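Local coordinates for trans-4-hydroxy-L-proline dehydratase (Clostridioides difficile 70-100-2010, PDB 6VXC), which dehydrates trans-4-hydroxy-L-proline to (S)-1-pyrroline-5-carboxylate by glycyl radical chemistry in the anaerobic breakdown of 4-hydroxyproline, at residues A[170-175]-A[295-300]; A[437-442]-A[657-662]; A[454-459]-A[465-470]. One frame throughout, in Å; residues are numbered along the deposited sequence.

Interaction 1 (A[170-175]-A[295-300]); sequences TEFMEQ and NIWDAF
Two buried loops beside the active site, one following helix 158-166 and the other following helix 276-293, are joined by an offset stack of Phe172 on Trp297. The phenyl ring lies over the six-membered ring of the indole, their centroids 4.1 Å apart and their planes inclined by 21°. The closest approach is at one edge carbon, Phe172 CD2 to Trp297 CE2 at 3.4 Å, while Trp297 CZ2 sits over the middle of the phenyl. The same two residues share a hydrogen bond, Trp297 NE1 to Phe172 O at 2.7 Å, nearly straight at the hydrogen (164°) and in the indole plane, but with the donor well above the carbonyl plane. Trp297 CG, anti to the carbonyl carbon (chi1 -84°), carries the indole to this position, where stack and bond together would restrain its tilt and rotation.

Trp297 also occupies the second position of a type II beta turn running from Ile296 to Ala299. Both loops belong to the pyruvate formate lyase-like part of the enzyme, and the Phe172 side chain is about 7 Å from that of Glu456, the proton acceptor by similarity. A glycerol, probably from the crystallisation liquor, lies about 3 Å from the Trp297 side chain and marks what may be a pocket. Met173 SD adds an oblique Met-aromatic contact, 4.4 Å from Trp297 CD1, and Arg176 makes a cation-pi contact with the indole. Farther along, one water receives a bond from Asn295 ND2 and gives one to Gln175 O, whereas Asn295 OD1 is taken by Arg176.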
ATOM      1  N   THR A 170     -13.911  -2.764   5.414  1.00 11.91           N
ATOM      2  CA  THR A 170     -13.819  -1.563   4.592  1.00 12.15           C
ATOM      3  C   THR A 170     -13.895  -1.965   3.122  1.00 11.00           C
ATOM      4  O   THR A 170     -13.934  -3.146   2.788  1.00 13.69           O
ATOM      5  CB  THR A 170     -12.528  -0.765   4.858  1.00 12.25           C
ATOM      6  OG1 THR A 170     -11.412  -1.477   4.308  1.00 14.20           O
ATOM      7  CG2 THR A 170     -12.291  -0.523   6.368  1.00 10.75           C
ATOM      8  N   GLU A 171     -13.901  -0.965   2.244  1.00 10.46           N
ATOM      9  CA  GLU A 171     -14.040  -1.169   0.802  1.00 11.74           C
ATOM     10  C   GLU A 171     -13.009  -0.325   0.057  1.00 11.30           C
ATOM     11  O   GLU A 171     -13.131   0.900  -0.004  1.00 13.68           O
ATOM     12  CB  GLU A 171     -15.450  -0.815   0.327  1.00 11.47           C
ATOM     13  CG  GLU A 171     -15.570  -0.897  -1.184  1.00 10.59           C
ATOM     14  CD  GLU A 171     -14.993  -2.179  -1.735  1.00 12.43           C
ATOM     15  OE1 GLU A 171     -15.375  -3.256  -1.241  1.00 15.31           O
ATOM     16  OE2 GLU A 171     -14.162  -2.119  -2.655  1.00 14.10           O
ATOM     17  N   PHE A 172     -12.022  -0.986  -0.544  1.00 14.45           N
ATOM     18  CA  PHE A 172     -10.896  -0.267  -1.128  1.00 11.76           C
ATOM     19  C   PHE A 172     -11.271   0.508  -2.383  1.00 14.06           C
ATOM     20  O   PHE A 172     -10.636   1.518  -2.690  1.00 13.33           O
ATOM     21  CB  PHE A 172      -9.762  -1.245  -1.435  1.00 12.14           C
ATOM     22  CG  PHE A 172      -8.647  -1.200  -0.438  1.00 11.76           C
ATOM     23  CD1 PHE A 172      -8.927  -1.099   0.922  1.00 12.75           C
ATOM     24  CD2 PHE A 172      -7.329  -1.202  -0.852  1.00 11.84           C
ATOM     25  CE1 PHE A 172      -7.906  -1.026   1.855  1.00 12.14           C
ATOM     26  CE2 PHE A 172      -6.298  -1.138   0.081  1.00 14.36           C
ATOM     27  CZ  PHE A 172      -6.597  -1.039   1.443  1.00 13.19           C
ATOM     28  N   MET A 173     -12.308   0.093  -3.111  1.00 14.17           N
ATOM     29  CA  MET A 173     -12.569   0.717  -4.402  1.00 15.04           C
ATOM     30  C   MET A 173     -13.635   1.814  -4.336  1.00 12.99           C
ATOM     31  O   MET A 173     -14.117   2.262  -5.380  1.00 14.77           O
ATOM     32  CB  MET A 173     -12.940  -0.345  -5.441  1.00 12.39           C
ATOM     33  CG  MET A 173     -11.760  -0.780  -6.305  1.00 12.26           C
ATOM     34  SD  MET A 173     -10.367  -1.406  -5.306  1.00 15.60           S
ATOM     35  CE  MET A 173     -10.978  -3.009  -4.817  1.00 12.36           C
ATOM     36  N   GLU A 174     -13.972   2.303  -3.139  1.00 13.06           N
ATOM     37  CA  GLU A 174     -14.989   3.347  -3.057  1.00 12.48           C
ATOM     38  C   GLU A 174     -14.469   4.705  -3.513  1.00 15.22           C
ATOM     39  O   GLU A 174     -15.249   5.519  -4.012  1.00 16.80           O
ATOM     40  CB  GLU A 174     -15.564   3.449  -1.640  1.00 15.66           C
ATOM     41  CG  GLU A 174     -14.597   3.877  -0.533  1.00 13.99           C
ATOM     42  CD  GLU A 174     -15.339   4.405   0.692  1.00 18.89           C
ATOM     43  OE1 GLU A 174     -15.355   3.703   1.737  1.00 19.70           O
ATOM     44  OE2 GLU A 174     -15.928   5.513   0.590  1.00 19.92           O
ATOM     45  N   GLN A 175     -13.187   4.999  -3.298  1.00 14.90           N
ATOM     46  CA  GLN A 175     -12.623   6.293  -3.667  1.00 13.15           C
ATOM     47  C   GLN A 175     -11.354   6.189  -4.498  1.00 13.50           C
ATOM     48  O   GLN A 175     -10.748   7.223  -4.802  1.00 15.38           O
ATOM     49  CB  GLN A 175     -12.326   7.115  -2.416  1.00 18.45           C
ATOM     50  CG  GLN A 175     -13.567   7.553  -1.650  1.00 16.39           C
ATOM     51  CD  GLN A 175     -13.210   8.171  -0.334  1.00 15.70           C
ATOM     52  OE1 GLN A 175     -12.271   8.971  -0.254  1.00 15.72           O
ATOM     53  NE2 GLN A 175     -13.944   7.810   0.718  1.00 14.12           N
ATOM     54  N   ASN A 295      -6.626   7.033 -10.098  1.00 15.39           N
ATOM     55  CA  ASN A 295      -6.146   7.195  -8.717  1.00 15.62           C
ATOM     56  C   ASN A 295      -5.924   5.815  -8.100  1.00 14.41           C
ATOM     57  O   ASN A 295      -6.713   5.330  -7.283  1.00 16.32           O
ATOM     58  CB  ASN A 295      -7.133   8.001  -7.884  1.00 14.23           C
ATOM     59  CG  ASN A 295      -6.665   8.170  -6.446  1.00 17.35           C
ATOM     60  OD1 ASN A 295      -5.511   7.879  -6.125  1.00 16.25           O
ATOM     61  ND2 ASN A 295      -7.541   8.687  -5.583  1.00 18.84           N
ATOM     62  N   ILE A 296      -4.805   5.177  -8.473  1.00 12.01           N
ATOM     63  CA  ILE A 296      -4.563   3.779  -8.111  1.00 12.70           C
ATOM     64  C   ILE A 296      -3.967   3.675  -6.708  1.00 10.85           C
ATOM     65  O   ILE A 296      -3.171   4.513  -6.292  1.00 12.75           O
ATOM     66  CB  ILE A 296      -3.659   3.092  -9.158  1.00 13.15           C
ATOM     67  CG1 ILE A 296      -2.429   3.963  -9.460  1.00 11.05           C
ATOM     68  CG2 ILE A 296      -4.452   2.766 -10.409  1.00 11.65           C
ATOM     69  CD1 ILE A 296      -1.467   3.357 -10.446  1.00 12.60           C
ATOM     70  N   TRP A 297      -4.397   2.654  -5.966  1.00 12.13           N
ATOM     71  CA  TRP A 297      -3.821   2.355  -4.660  1.00 11.62           C
ATOM     72  C   TRP A 297      -2.312   2.163  -4.764  1.00 13.43           C
ATOM     73  O   TRP A 297      -1.822   1.496  -5.672  1.00 13.64           O
ATOM     74  CB  TRP A 297      -4.466   1.098  -4.068  1.00 12.49           C
ATOM     75  CG  TRP A 297      -5.760   1.368  -3.351  1.00 12.69           C
ATOM     76  CD1 TRP A 297      -7.026   1.099  -3.794  1.00 11.04           C
ATOM     77  CD2 TRP A 297      -5.905   1.969  -2.060  1.00 14.52           C
ATOM     78  NE1 TRP A 297      -7.949   1.497  -2.849  1.00 12.14           N
ATOM     79  CE2 TRP A 297      -7.284   2.036  -1.779  1.00 13.05           C
ATOM     80  CE3 TRP A 297      -4.996   2.461  -1.113  1.00 14.67           C
ATOM     81  CZ2 TRP A 297      -7.775   2.570  -0.593  1.00 15.58           C
ATOM     82  CZ3 TRP A 297      -5.490   2.990   0.071  1.00 15.67           C
ATOM     83  CH2 TRP A 297      -6.866   3.043   0.314  1.00 16.52           C
ATOM     84  N   ASP A 298      -1.580   2.747  -3.815  1.00 13.44           N
ATOM     85  CA  ASP A 298      -0.125   2.569  -3.701  1.00 13.74           C
ATOM     86  C   ASP A 298       0.632   3.127  -4.903  1.00 15.62           C
ATOM     87  O   ASP A 298       1.709   2.631  -5.251  1.00 13.75           O
ATOM     88  CB  ASP A 298       0.235   1.098  -3.498  1.00 15.05           C
ATOM     89  CG  ASP A 298      -0.331   0.530  -2.197  1.00 14.80           C
ATOM     90  OD1 ASP A 298      -0.859   1.311  -1.380  1.00 15.66           O
ATOM     91  OD2 ASP A 298      -0.235  -0.687  -1.999  1.00 22.21           O
ATOM     92  N   ALA A 299       0.092   4.190  -5.506  1.00 14.31           N
ATOM     93  CA  ALA A 299       0.750   4.914  -6.594  1.00 10.10           C
ATOM     94  C   ALA A 299       1.379   3.971  -7.615  1.00 12.53           C
ATOM     95  O   ALA A 299       0.680   3.195  -8.265  1.00 13.31           O
ATOM     96  CB  ALA A 299       1.795   5.867  -6.012  1.00  9.32           C
ATOM     97  N   PHE A 300       2.697   4.050  -7.779  1.00 12.75           N
ATOM     98  CA  PHE A 300       3.448   3.132  -8.628  1.00 13.40           C
ATOM     99  C   PHE A 300       4.837   2.993  -8.023  1.00 11.31           C
ATOM    100  O   PHE A 300       5.230   3.779  -7.161  1.00 14.87           O
ATOM    101  CB  PHE A 300       3.507   3.628 -10.099  1.00 11.00           C
ATOM    102  CG  PHE A 300       3.722   2.528 -11.114  1.00 13.02           C
ATOM    103  CD1 PHE A 300       3.034   1.332 -11.026  1.00 13.31           C
ATOM    104  CD2 PHE A 300       4.584   2.704 -12.175  1.00 11.55           C
ATOM    105  CE1 PHE A 300       3.210   0.330 -11.963  1.00 13.54           C
ATOM    106  CE2 PHE A 300       4.771   1.702 -13.119  1.00 12.97           C
ATOM    107  CZ  PHE A 300       4.084   0.521 -13.023  1.00 15.00           C
TER
HETATM  108  O   HOH W   1     -10.009   9.104  -6.849  1.00 36.98           O

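Interaction 2 (A[437-442]-A[657-662]); sequences MEAGKT and EYRVDM
Ala439, just past the end of helix 429-438, rests its methyl group on one face of the Arg659 guanidinium, which reaches across from strand 657-661. This is the close-packed part of the contact: Ala439 CB lies 3.6 Å from Arg659 NE, offset toward the rim of the flat group, and 3.8 Å from Arg659 CD. A bend at chi3 (68°) swings the guanidinium so that NH2 faces Glu657, two residues earlier on the strand, and Arg659 NH2 forms a salt bridge of 2.8 Å with Glu657 OE2, in the guanidinium plane. Gly440, with positive phi, ends the helix in a Schellman motif.

The periphery is looser. Exposed Glu438 touches Arg659 NH1 through its CG at 3.7 Å, yet its carboxylate stops short of a salt bridge, with OE1 4.7 Å from Arg659 NH1. One water spans this gap, accepting from Arg659 NH1 and donating to Glu438 OE1. At the Glu657 end another donates to both Ala439 O and Glu657 OE2, at 2.8 and 2.6 Å.

No direct hydrogen bond crosses between the segments. Their polar link therefore runs through water, and the arginine charge is probably balanced mainly by Glu657 and more weakly by Glu438.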
ATOM      1  N   MET A 437       5.077 -19.112  -5.384  1.00 11.25           N
ATOM      2  CA  MET A 437       4.931 -20.431  -5.986  1.00 11.46           C
ATOM      3  C   MET A 437       3.729 -21.172  -5.418  1.00 12.06           C
ATOM      4  O   MET A 437       3.035 -21.881  -6.150  1.00 14.87           O
ATOM      5  CB  MET A 437       6.210 -21.250  -5.812  1.00 11.21           C
ATOM      6  CG  MET A 437       7.397 -20.695  -6.609  1.00 14.39           C
ATOM      7  SD  MET A 437       8.812 -21.796  -6.444  1.00 24.41           S
ATOM      8  CE  MET A 437       8.410 -23.077  -7.556  1.00 16.03           C
ATOM      9  N   GLU A 438       3.453 -21.009  -4.125  1.00 13.62           N
ATOM     10  CA  GLU A 438       2.245 -21.615  -3.573  1.00 11.89           C
ATOM     11  C   GLU A 438       0.990 -21.109  -4.284  1.00 14.09           C
ATOM     12  O   GLU A 438       0.034 -21.866  -4.467  1.00 10.08           O
ATOM     13  CB  GLU A 438       2.167 -21.343  -2.074  1.00 10.91           C
ATOM     14  CG  GLU A 438       0.857 -21.734  -1.419  1.00 13.19           C
ATOM     15  CD  GLU A 438       0.630 -23.236  -1.321  1.00 15.01           C
ATOM     16  OE1 GLU A 438      -0.392 -23.631  -0.727  1.00 17.66           O
ATOM     17  OE2 GLU A 438       1.481 -24.018  -1.782  1.00 17.74           O
ATOM     18  N   ALA A 439       0.996 -19.854  -4.718  1.00 10.62           N
ATOM     19  CA  ALA A 439      -0.122 -19.255  -5.428  1.00 12.63           C
ATOM     20  C   ALA A 439      -0.138 -19.570  -6.928  1.00 13.34           C
ATOM     21  O   ALA A 439      -1.050 -19.120  -7.625  1.00 15.02           O
ATOM     22  CB  ALA A 439      -0.104 -17.731  -5.215  1.00  8.82           C
ATOM     23  N   GLY A 440       0.843 -20.312  -7.444  1.00 16.08           N
ATOM     24  CA  GLY A 440       0.854 -20.737  -8.833  1.00 11.46           C
ATOM     25  C   GLY A 440       1.867 -20.054  -9.740  1.00 12.70           C
ATOM     26  O   GLY A 440       1.872 -20.335 -10.938  1.00 14.95           O
ATOM     27  N   LYS A 441       2.698 -19.150  -9.233  1.00 11.54           N
ATOM     28  CA  LYS A 441       3.741 -18.551 -10.057  1.00 10.01           C
ATOM     29  C   LYS A 441       4.841 -19.571 -10.347  1.00 12.11           C
ATOM     30  O   LYS A 441       5.224 -20.358  -9.475  1.00 13.27           O
ATOM     31  CB  LYS A 441       4.346 -17.332  -9.351  1.00 11.92           C
ATOM     32  CG  LYS A 441       3.559 -16.053  -9.397  1.00  8.43           C
ATOM     33  CD  LYS A 441       2.324 -16.090  -8.504  1.00  9.83           C
ATOM     34  CE  LYS A 441       1.620 -14.727  -8.499  1.00  9.48           C
ATOM     35  NZ  LYS A 441       0.385 -14.736  -7.669  1.00 14.83           N
ATOM     36  N   THR A 442       5.365 -19.544 -11.572  1.00 11.41           N
ATOM     37  CA  THR A 442       6.548 -20.342 -11.877  1.00 13.07           C
ATOM     38  C   THR A 442       7.771 -19.790 -11.124  1.00 12.70           C
ATOM     39  O   THR A 442       7.809 -18.621 -10.729  1.00 13.47           O
ATOM     40  CB  THR A 442       6.805 -20.358 -13.391  1.00 12.00           C
ATOM     41  OG1 THR A 442       7.139 -19.036 -13.833  1.00 11.78           O
ATOM     42  CG2 THR A 442       5.569 -20.850 -14.152  1.00 11.55           C
ATOM     43  N   GLU A 657      -8.165 -16.060  -8.158  1.00 13.06           N
ATOM     44  CA  GLU A 657      -8.724 -16.572  -6.912  1.00 10.82           C
ATOM     45  C   GLU A 657      -8.402 -15.625  -5.762  1.00 13.19           C
ATOM     46  O   GLU A 657      -7.492 -14.793  -5.842  1.00 12.56           O
ATOM     47  CB  GLU A 657      -8.199 -17.969  -6.583  1.00 13.57           C
ATOM     48  CG  GLU A 657      -6.784 -17.961  -6.069  1.00 16.52           C
ATOM     49  CD  GLU A 657      -6.269 -19.338  -5.646  1.00 20.01           C
ATOM     50  OE1 GLU A 657      -7.019 -20.338  -5.768  1.00 20.10           O
ATOM     51  OE2 GLU A 657      -5.098 -19.412  -5.199  1.00 19.10           O
ATOM     52  N   TYR A 658      -9.163 -15.778  -4.680  1.00 11.42           N
ATOM     53  CA  TYR A 658      -8.937 -15.025  -3.460  1.00 11.88           C
ATOM     54  C   TYR A 658      -7.840 -15.672  -2.633  1.00 11.29           C
ATOM     55  O   TYR A 658      -7.665 -16.898  -2.640  1.00 11.73           O
ATOM     56  CB  TYR A 658     -10.219 -14.921  -2.622  1.00 11.70           C
ATOM     57  CG  TYR A 658     -11.037 -13.750  -3.041  1.00 13.22           C
ATOM     58  CD1 TYR A 658     -11.921 -13.852  -4.111  1.00 11.75           C
ATOM     59  CD2 TYR A 658     -10.892 -12.521  -2.418  1.00 11.82           C
ATOM     60  CE1 TYR A 658     -12.648 -12.783  -4.520  1.00 11.98           C
ATOM     61  CE2 TYR A 658     -11.627 -11.426  -2.829  1.00 10.13           C
ATOM     62  CZ  TYR A 658     -12.502 -11.572  -3.884  1.00 12.33           C
ATOM     63  OH  TYR A 658     -13.227 -10.499  -4.308  1.00 15.24           O
ATOM     64  N   ARG A 659      -7.073 -14.826  -1.956  1.00 12.61           N
ATOM     65  CA  ARG A 659      -6.058 -15.255  -1.011  1.00  9.07           C
ATOM     66  C   ARG A 659      -6.066 -14.291   0.175  1.00 10.94           C
ATOM     67  O   ARG A 659      -6.821 -13.321   0.210  1.00 10.72           O
ATOM     68  CB  ARG A 659      -4.677 -15.343  -1.678  1.00  9.81           C
ATOM     69  CG  ARG A 659      -4.632 -16.286  -2.913  1.00 12.45           C
ATOM     70  CD  ARG A 659      -3.208 -16.526  -3.425  1.00 11.11           C
ATOM     71  NE  ARG A 659      -2.443 -17.302  -2.455  1.00 11.71           N
ATOM     72  CZ  ARG A 659      -2.598 -18.605  -2.246  1.00 13.25           C
ATOM     73  NH1 ARG A 659      -1.854 -19.225  -1.332  1.00 13.15           N
ATOM     74  NH2 ARG A 659      -3.476 -19.295  -2.968  1.00 11.18           N
ATOM     75  N   VAL A 660      -5.178 -14.527   1.128  1.00  9.37           N
ATOM     76  CA  VAL A 660      -5.263 -13.902   2.435  1.00  9.93           C
ATOM     77  C   VAL A 660      -3.947 -13.189   2.732  1.00 11.74           C
ATOM     78  O   VAL A 660      -2.881 -13.667   2.337  1.00 12.61           O
ATOM     79  CB  VAL A 660      -5.614 -15.012   3.453  1.00 13.49           C
ATOM     80  CG1 VAL A 660      -4.715 -15.053   4.620  1.00 16.21           C
ATOM     81  CG2 VAL A 660      -7.135 -14.991   3.796  1.00 11.83           C
ATOM     82  N   ASP A 661      -4.031 -12.012   3.365  1.00 13.95           N
ATOM     83  CA  ASP A 661      -2.871 -11.334   3.943  1.00 12.99           C
ATOM     84  C   ASP A 661      -3.292 -10.658   5.252  1.00 13.71           C
ATOM     85  O   ASP A 661      -4.478 -10.606   5.592  1.00 15.29           O
ATOM     86  CB  ASP A 661      -2.219 -10.338   2.943  1.00 10.29           C
ATOM     87  CG  ASP A 661      -3.172  -9.262   2.434  1.00 13.62           C
ATOM     88  OD1 ASP A 661      -4.199  -9.032   3.091  1.00 17.19           O
ATOM     89  OD2 ASP A 661      -2.884  -8.620   1.372  1.00 14.25           O
ATOM     90  N   MET A 662      -2.305 -10.146   5.999  1.00 11.93           N
ATOM     91  CA  MET A 662      -2.524  -9.658   7.363  1.00 12.83           C
ATOM     92  C   MET A 662      -1.768  -8.346   7.560  1.00 12.94           C
ATOM     93  O   MET A 662      -0.571  -8.362   7.873  1.00 12.75           O
ATOM     94  CB  MET A 662      -2.071 -10.702   8.373  1.00 13.17           C
ATOM     95  CG  MET A 662      -2.517 -12.107   7.991  1.00 16.61           C
ATOM     96  SD  MET A 662      -4.206 -12.400   8.515  1.00 23.40           S
ATOM     97  CE  MET A 662      -3.903 -12.564  10.267  1.00 14.29           C
TER
HETATM   98  O   HOH W   2      -2.460 -21.851  -0.411  1.00 15.61           O
HETATM   99  O   HOH W   3      -3.575 -18.112  -6.858  1.00 17.88           O

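Interaction 3 (A[454-459]-A[465-470]); sequences CVETGC and YVLTGY
CG of Tyr465 stands between the backbone N and the carbonyl carbon (chi1 52°), which lays the ring flat against Gly458. Glu456 bends at chi2 (87°), folding its carboxylate back toward Cys454 while its CG stays against Leu467. Gly458 CA stands 3.7 Å from the centroid of the Tyr465 ring, 12° off the normal, a CH-pi contact over the centre of the face. Having no side chain, Gly458 lets the ring come down onto its backbone. Thr457 O meets the ring obliquely, 3.5 Å from Tyr465 CD2, and the phenol hydroxyl is hydrogen-bonded to Ser452.

Strands 456-458 and 465-470 run roughly antiparallel, but with their axes 8.6 Å apart they share no backbone hydrogen bonds and meet through Tyr465 and Leu467, which lie on the backbone and the glutamate side chain of the other strand. Leu467 crosses Glu456 at about a right angle, its CD1 and CD2 each 3.9 Å from Glu456 CG.

Cys454, the radical-forming cysteine, lies in the turn between strands 450-452 and 456-458, and Glu456, the proton acceptor, opens the second; both roles are by similarity. As in relatives, the pair belongs to the cysteine loop inside the glycyl radical enzyme beta/alpha barrel. Val455 N donates to Glu456 OE1 in a straight bond of 2.6 Å from above the carboxylate plane, and Cys454 N adds weak bonds to both oxygens. Glu456 OE2 is also hydrogen-bonded to His180 and to a glycerol, probably from the crystallisation liquor. Held mainly by Val455 N and His180, the carboxylate is positioned to meet a small hydroxylated molecule, consistent with its assigned role.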
ATOM      1  N   CYS A 454       2.410  -2.166   1.730  1.00 13.23           N
ATOM      2  CA  CYS A 454       2.988  -2.371   3.055  1.00 10.67           C
ATOM      3  C   CYS A 454       3.840  -3.640   3.130  1.00 12.03           C
ATOM      4  O   CYS A 454       5.031  -3.569   3.434  1.00 14.63           O
ATOM      5  CB  CYS A 454       1.874  -2.404   4.105  1.00 11.58           C
ATOM      6  SG  CYS A 454       1.013  -0.823   4.302  1.00 18.54           S
ATOM      7  N   VAL A 455       3.246  -4.802   2.857  1.00 11.49           N
ATOM      8  CA  VAL A 455       3.947  -6.077   2.960  1.00 10.31           C
ATOM      9  C   VAL A 455       3.478  -7.040   1.871  1.00 11.56           C
ATOM     10  O   VAL A 455       3.747  -8.239   1.951  1.00 15.75           O
ATOM     11  CB  VAL A 455       3.738  -6.724   4.345  1.00  9.25           C
ATOM     12  CG1 VAL A 455       4.308  -5.844   5.481  1.00  9.50           C
ATOM     13  CG2 VAL A 455       2.231  -7.072   4.551  1.00  8.78           C
ATOM     14  N   GLU A 456       2.783  -6.537   0.851  1.00 12.89           N
ATOM     15  CA  GLU A 456       1.985  -7.404  -0.021  1.00 13.06           C
ATOM     16  C   GLU A 456       2.837  -8.050  -1.114  1.00 10.67           C
ATOM     17  O   GLU A 456       3.472  -7.352  -1.903  1.00 12.98           O
ATOM     18  CB  GLU A 456       0.828  -6.618  -0.633  1.00 11.79           C
ATOM     19  CG  GLU A 456      -0.178  -6.120   0.401  1.00 12.62           C
ATOM     20  CD  GLU A 456       0.196  -4.772   0.986  1.00 13.11           C
ATOM     21  OE1 GLU A 456       0.773  -4.735   2.092  1.00 14.55           O
ATOM     22  OE2 GLU A 456      -0.080  -3.753   0.328  1.00 15.27           O
ATOM     23  N   THR A 457       2.806  -9.384  -1.172  1.00 11.63           N
ATOM     24  CA  THR A 457       3.602 -10.180  -2.104  1.00  8.80           C
ATOM     25  C   THR A 457       2.968 -10.209  -3.488  1.00 10.98           C
ATOM     26  O   THR A 457       1.763 -10.434  -3.622  1.00 13.71           O
ATOM     27  CB  THR A 457       3.721 -11.609  -1.596  1.00 11.02           C
ATOM     28  OG1 THR A 457       4.301 -11.598  -0.299  1.00 15.11           O
ATOM     29  CG2 THR A 457       4.596 -12.442  -2.540  1.00 11.55           C
ATOM     30  N   GLY A 458       3.780  -9.997  -4.515  1.00 10.89           N
ATOM     31  CA  GLY A 458       3.275 -10.012  -5.874  1.00 11.50           C
ATOM     32  C   GLY A 458       4.363 -10.283  -6.886  1.00 10.98           C
ATOM     33  O   GLY A 458       5.557 -10.135  -6.608  1.00 11.10           O
ATOM     34  N   CYS A 459       3.936 -10.662  -8.076  1.00 11.44           N
ATOM     35  CA  CYS A 459       4.852 -10.914  -9.176  1.00 11.68           C
ATOM     36  C   CYS A 459       4.916  -9.655 -10.053  1.00 14.22           C
ATOM     37  O   CYS A 459       4.062  -9.435 -10.921  1.00 15.45           O
ATOM     38  CB  CYS A 459       4.430 -12.153  -9.950  1.00 12.16           C
ATOM     39  SG  CYS A 459       5.616 -12.552 -11.246  1.00 21.60           S
ATOM     40  N   TYR A 465      -2.823  -8.007  -8.343  1.00 11.40           N
ATOM     41  CA  TYR A 465      -3.050  -8.541  -6.999  1.00 11.18           C
ATOM     42  C   TYR A 465      -3.703  -7.419  -6.210  1.00 14.54           C
ATOM     43  O   TYR A 465      -3.030  -6.505  -5.731  1.00 16.89           O
ATOM     44  CB  TYR A 465      -1.759  -9.080  -6.344  1.00 12.83           C
ATOM     45  CG  TYR A 465      -0.519  -8.185  -6.288  1.00 14.15           C
ATOM     46  CD1 TYR A 465       0.159  -7.827  -7.448  1.00 13.08           C
ATOM     47  CD2 TYR A 465       0.032  -7.792  -5.062  1.00 13.78           C
ATOM     48  CE1 TYR A 465       1.317  -7.033  -7.400  1.00 14.21           C
ATOM     49  CE2 TYR A 465       1.179  -7.018  -5.002  1.00 13.31           C
ATOM     50  CZ  TYR A 465       1.821  -6.640  -6.171  1.00 17.87           C
ATOM     51  OH  TYR A 465       2.963  -5.860  -6.098  1.00 16.79           O
ATOM     52  N   VAL A 466      -5.043  -7.493  -6.120  1.00 15.49           N
ATOM     53  CA  VAL A 466      -5.889  -6.391  -5.680  1.00 12.86           C
ATOM     54  C   VAL A 466      -6.306  -6.625  -4.228  1.00  9.84           C
ATOM     55  O   VAL A 466      -6.836  -7.685  -3.884  1.00 10.54           O
ATOM     56  CB  VAL A 466      -7.118  -6.243  -6.596  1.00 11.35           C
ATOM     57  CG1 VAL A 466      -8.045  -5.143  -6.086  1.00  8.78           C
ATOM     58  CG2 VAL A 466      -6.696  -5.967  -8.053  1.00 12.95           C
ATOM     59  N   LEU A 467      -6.068  -5.629  -3.382  1.00 12.94           N
ATOM     60  CA  LEU A 467      -6.600  -5.616  -2.026  1.00 12.08           C
ATOM     61  C   LEU A 467      -8.016  -5.053  -2.079  1.00 10.80           C
ATOM     62  O   LEU A 467      -8.251  -4.042  -2.749  1.00 12.96           O
ATOM     63  CB  LEU A 467      -5.728  -4.752  -1.115  1.00 11.62           C
ATOM     64  CG  LEU A 467      -4.533  -5.421  -0.415  1.00 12.67           C
ATOM     65  CD1 LEU A 467      -3.682  -6.179  -1.401  1.00 13.57           C
ATOM     66  CD2 LEU A 467      -3.693  -4.391   0.316  1.00 14.71           C
ATOM     67  N   THR A 468      -8.969  -5.704  -1.400  1.00 10.93           N
ATOM     68  CA  THR A 468     -10.354  -5.239  -1.469  1.00 11.65           C
ATOM     69  C   THR A 468     -10.856  -4.574  -0.190  1.00 11.58           C
ATOM     70  O   THR A 468     -11.913  -3.934  -0.231  1.00 14.74           O
ATOM     71  CB  THR A 468     -11.318  -6.388  -1.856  1.00 12.15           C
ATOM     72  OG1 THR A 468     -11.352  -7.378  -0.827  1.00  9.92           O
ATOM     73  CG2 THR A 468     -10.923  -7.052  -3.188  1.00  9.20           C
ATOM     74  N   GLY A 469     -10.149  -4.702   0.925  1.00  9.31           N
ATOM     75  CA  GLY A 469     -10.522  -4.050   2.164  1.00 10.18           C
ATOM     76  C   GLY A 469     -10.131  -4.885   3.372  1.00 11.20           C
ATOM     77  O   GLY A 469      -9.917  -6.088   3.286  1.00 11.29           O
ATOM     78  N   TYR A 470     -10.066  -4.217   4.531  1.00 11.04           N
ATOM     79  CA  TYR A 470      -9.740  -4.854   5.811  1.00  9.55           C
ATOM     80  C   TYR A 470     -10.975  -5.539   6.405  1.00 10.66           C
ATOM     81  O   TYR A 470     -12.106  -5.108   6.191  1.00 11.84           O
ATOM     82  CB  TYR A 470      -9.203  -3.816   6.810  1.00 11.32           C
ATOM     83  CG  TYR A 470      -8.010  -3.069   6.279  1.00 13.23           C
ATOM     84  CD1 TYR A 470      -6.739  -3.623   6.332  1.00 13.03           C
ATOM     85  CD2 TYR A 470      -8.166  -1.836   5.678  1.00 12.34           C
ATOM     86  CE1 TYR A 470      -5.639  -2.939   5.804  1.00 12.20           C
ATOM     87  CE2 TYR A 470      -7.088  -1.148   5.144  1.00 12.33           C
ATOM     88  CZ  TYR A 470      -5.822  -1.700   5.212  1.00 12.31           C
ATOM     89  OH  TYR A 470      -4.753  -1.015   4.681  1.00 12.01           O
TER

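In the fold
Along the chain interaction 1 is complete before the other two begin, while interaction 3 falls wholly between the two segments of interaction 2. Strands 463-472 and 657-661 flank strand 565-573 in parallel, so interactions 2 and 3 share a sheet; their centres are about 10 Å apart. Interaction 1 lies about 11 Å from interaction 3, centre to centre, and joins it through backbone bonds from Phe172 to Thr468 and from Thr170 to Tyr470. Interactions 1 and 2 are about 20 Å apart between centres and do not touch. The loops of interaction 1 and the parallel strands thus flank the segment carrying Cys454 and Glu456, the active site by similarity, with the hydrated helix end of interaction 2 more peripheral.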